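Local structure of amidohydrolase (Xanthomonas campestris pv. campestris, 4DZH) at residues A[23-31]-A[350-358]. The protein is a zinc-binding amidohydrolase that probably deaminates adenosine-type nucleosides such as 5'-methylthioadenosine. Residues are numbered along the deposited sequence; the frame is centred on the assembly and turned at random.
Sequences VVPIEPHAV and ATTLRAATL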
loop_
_atom_site.group_PDB
_atom_site.type_symbol
_atom_site.label_atom_id
_atom_site.label_comp_id
_atom_site.label_asym_id
_atom_site.label_seq_id
_atom_site.Cartn_x
_atom_site.Cartn_y
_atom_site.Cartn_z
ATOM N N VAL A 23 -16.033 4.004 17.652
ATOM C CA VAL A 23 -16.851 4.519 16.554
ATOM C C VAL A 23 -16.218 5.793 16.002
ATOM O O VAL A 23 -15.904 6.710 16.756
ATOM C CB VAL A 23 -18.321 4.824 16.986
ATOM C CG1 VAL A 23 -19.094 5.511 15.865
ATOM C CG2 VAL A 23 -19.008 3.521 17.443
ATOM N N VAL A 24 -16.003 5.837 14.684
ATOM C CA VAL A 24 -15.398 6.987 14.046
ATOM C C VAL A 24 -16.437 7.672 13.166
ATOM O O VAL A 24 -16.695 7.237 12.043
ATOM C CB VAL A 24 -14.185 6.560 13.178
ATOM C CG1 VAL A 24 -13.578 7.776 12.517
ATOM C CG2 VAL A 24 -13.173 5.745 14.034
ATOM N N PRO A 25 -17.082 8.736 13.680
ATOM C CA PRO A 25 -18.258 9.275 12.985
ATOM C C PRO A 25 -17.973 10.128 11.742
ATOM O O PRO A 25 -18.910 10.313 10.963
ATOM C CB PRO A 25 -18.945 10.114 14.069
ATOM C CG PRO A 25 -17.792 10.610 14.941
ATOM C CD PRO A 25 -16.777 9.448 14.941
ATOM N N ILE A 26 -16.741 10.621 11.603
ATOM C CA ILE A 26 -16.266 11.509 10.535
ATOM C C ILE A 26 -16.787 12.937 10.787
ATOM O O ILE A 26 -16.019 13.908 10.714
ATOM C CB ILE A 26 -16.653 11.013 9.123
ATOM C CG1 ILE A 26 -16.092 9.605 8.880
ATOM C CG2 ILE A 26 -16.135 11.971 8.045
ATOM C CD1 ILE A 26 -14.579 9.495 8.951
ATOM N N GLU A 27 -18.068 13.028 11.137
ATOM C CA GLU A 27 -18.665 14.266 11.619
ATOM C C GLU A 27 -19.133 13.972 13.034
ATOM O O GLU A 27 -19.995 13.108 13.221
ATOM C CB GLU A 27 -19.841 14.672 10.712
ATOM C CG GLU A 27 -19.403 15.399 9.430
ATOM C CD GLU A 27 -18.613 16.668 9.753
ATOM O OE1 GLU A 27 -18.776 17.194 10.874
ATOM O OE2 GLU A 27 -17.833 17.157 8.911
ATOM N N PRO A 28 -18.547 14.643 14.037
ATOM C CA PRO A 28 -17.491 15.674 13.986
ATOM C C PRO A 28 -16.066 15.197 13.638
ATOM O O PRO A 28 -15.693 14.041 13.881
ATOM C CB PRO A 28 -17.505 16.230 15.413
ATOM C CG PRO A 28 -17.888 15.072 16.222
ATOM C CD PRO A 28 -18.950 14.375 15.429
ATOM N N HIS A 29 -15.277 16.124 13.096
ATOM C CA HIS A 29 -13.943 15.844 12.575
ATOM C C HIS A 29 -12.967 15.470 13.675
ATOM O O HIS A 29 -12.987 16.037 14.779
ATOM C CB HIS A 29 -13.413 17.055 11.823
ATOM C CG HIS A 29 -12.103 16.819 11.146
ATOM N ND1 HIS A 29 -11.984 16.037 10.015
ATOM C CD2 HIS A 29 -10.849 17.239 11.454
ATOM C CE1 HIS A 29 -10.712 15.998 9.650
ATOM N NE2 HIS A 29 -10.007 16.727 10.500
ATOM N N ALA A 30 -12.112 14.501 13.351
ATOM C CA ALA A 30 -10.992 14.102 14.209
ATOM C C ALA A 30 -11.416 13.548 15.549
ATOM O O ALA A 30 -10.604 13.474 16.479
ATOM C CB ALA A 30 -9.968 15.232 14.375
ATOM N N VAL A 31 -12.675 13.148 15.646
ATOM C CA VAL A 31 -13.205 12.581 16.878
ATOM C C VAL A 31 -13.304 11.045 16.841
ATOM O O VAL A 31 -13.765 10.453 15.846
ATOM C CB VAL A 31 -14.560 13.249 17.245
ATOM C CG1 VAL A 31 -15.377 12.401 18.200
ATOM C CG2 VAL A 31 -14.294 14.631 17.827
ATOM N N ALA A 350 -6.866 12.115 9.828
ATOM C CA ALA A 350 -8.284 12.474 9.898
ATOM C C ALA A 350 -8.812 13.071 8.577
ATOM O O ALA A 350 -9.917 12.709 8.122
ATOM C CB ALA A 350 -8.525 13.449 11.037
ATOM N N THR A 351 -8.026 13.963 7.986
ATOM C CA THR A 351 -8.353 14.624 6.723
ATOM C C THR A 351 -8.407 13.633 5.574
ATOM O O THR A 351 -9.290 13.690 4.715
ATOM C CB THR A 351 -7.340 15.726 6.436
ATOM O OG1 THR A 351 -7.415 16.705 7.491
ATOM C CG2 THR A 351 -7.629 16.403 5.102
ATOM N N THR A 352 -7.463 12.697 5.568
ATOM C CA THR A 352 -7.460 11.677 4.519
ATOM C C THR A 352 -8.692 10.770 4.663
ATOM O O THR A 352 -9.366 10.447 3.673
ATOM C CB THR A 352 -6.154 10.828 4.546
ATOM O OG1 THR A 352 -5.002 11.666 4.331
ATOM C CG2 THR A 352 -6.222 9.797 3.443
ATOM N N LEU A 353 -8.973 10.312 5.884
ATOM C CA LEU A 353 -10.141 9.480 6.109
ATOM C C LEU A 353 -11.433 10.240 5.735
ATOM O O LEU A 353 -12.382 9.642 5.186
ATOM C CB LEU A 353 -10.173 8.932 7.545
ATOM C CG LEU A 353 -11.279 7.873 7.713
ATOM C CD1 LEU A 353 -10.975 6.576 6.927
ATOM C CD2 LEU A 353 -11.431 7.518 9.177
ATOM N N ARG A 354 -11.439 11.549 5.999
ATOM C CA ARG A 354 -12.586 12.379 5.608
ATOM C C ARG A 354 -12.799 12.337 4.092
ATOM O O ARG A 354 -13.918 12.135 3.635
ATOM C CB ARG A 354 -12.372 13.818 6.086
ATOM C CG ARG A 354 -13.600 14.753 5.865
ATOM C CD ARG A 354 -13.400 16.049 6.638
ATOM N NE ARG A 354 -14.490 17.050 6.485
ATOM C CZ ARG A 354 -15.560 17.074 7.281
ATOM N NH1 ARG A 354 -15.693 16.126 8.206
ATOM N NH2 ARG A 354 -16.511 18.048 7.156
ATOM N N ALA A 355 -11.723 12.517 3.327
ATOM C CA ALA A 355 -11.771 12.449 1.872
ATOM C C ALA A 355 -12.314 11.099 1.393
ATOM O O ALA A 355 -13.147 11.031 0.469
ATOM C CB ALA A 355 -10.428 12.757 1.270
ATOM N N ALA A 356 -11.834 10.016 2.020
ATOM C CA ALA A 356 -12.249 8.667 1.655
ATOM C C ALA A 356 -13.717 8.329 1.939
ATOM O O ALA A 356 -14.243 7.308 1.437
ATOM C CB ALA A 356 -11.355 7.646 2.382
ATOM N N THR A 357 -14.407 9.164 2.739
ATOM C CA THR A 357 -15.778 8.850 3.116
ATOM C C THR A 357 -16.668 10.017 2.717
ATOM O O THR A 357 -17.254 9.992 1.639
ATOM C CB THR A 357 -15.905 8.569 4.635
ATOM O OG1 THR A 357 -15.251 9.622 5.386
ATOM C CG2 THR A 357 -15.261 7.191 4.938
ATOM N N LEU A 358 -16.715 11.033 3.574
ATOM C CA LEU A 358 -17.556 12.211 3.351
ATOM C C LEU A 358 -17.140 12.990 2.101
ATOM O O LEU A 358 -18.026 13.502 1.384
ATOM C CB LEU A 358 -17.506 13.128 4.568
ATOM C CG LEU A 358 -18.534 14.271 4.512
ATOM C CD1 LEU A 358 -19.961 13.735 4.430
ATOM C CD2 LEU A 358 -18.292 15.146 5.711
HETATM O O HOH W 1 -13.890 13.957 9.193
#
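I26 drives its side chain into the flank of helix 349-363, between L353 on one turn and T357 and L358 further along. Its CD1 comes to 3.7 Å from L353 CD2, the two side chains crossing at about a right angle, while V24 adds a methyl to the same leucine. With chi1 at -58°, CG1 of I26 sits beside the backbone N and CG2 is left to face L358, 3.9 Å from its CB. The hydroxyl of T357 is turned inward here, yet I26 meets it with carbon alone: T357 OG1 is already spent on L353 O at 2.9 Å, a bond within the helix itself. P73 of strand 69-80 touches both I26 and T357, and all three pack together.

Nearer the surface, R354 reaches out from the helix toward E27, its chain extended from CG to NE (chi3 178°). Its guanidinium forms a salt bridge with E27, whose OE2 faces both NH1 and NH2; the modelled spacing is implausibly short, so the exact place of that oxygen is doubtful. L358 CD2 lies 3.5 Å above the guanidinium plane but offset toward the rim.

H29 leans against the first turn, with CE1 3.6 Å from A350 CB and the ring almost perpendicular to the guanidinium. One water ties the polar groups together: it donates to I26 O at 2.6 Å, accepts from R354 NH1 and bonds to H29 ND1 at 2.9 Å. The loop's carbonyl thus gains a bridged link to the helix.

Joined here are a loop in the N-terminal part of the small β-domain, which both chain ends build together, and a helix that follows the last TIM-barrel strand: the two-part architecture of the amidohydrolase superfamily, away from the zinc sites.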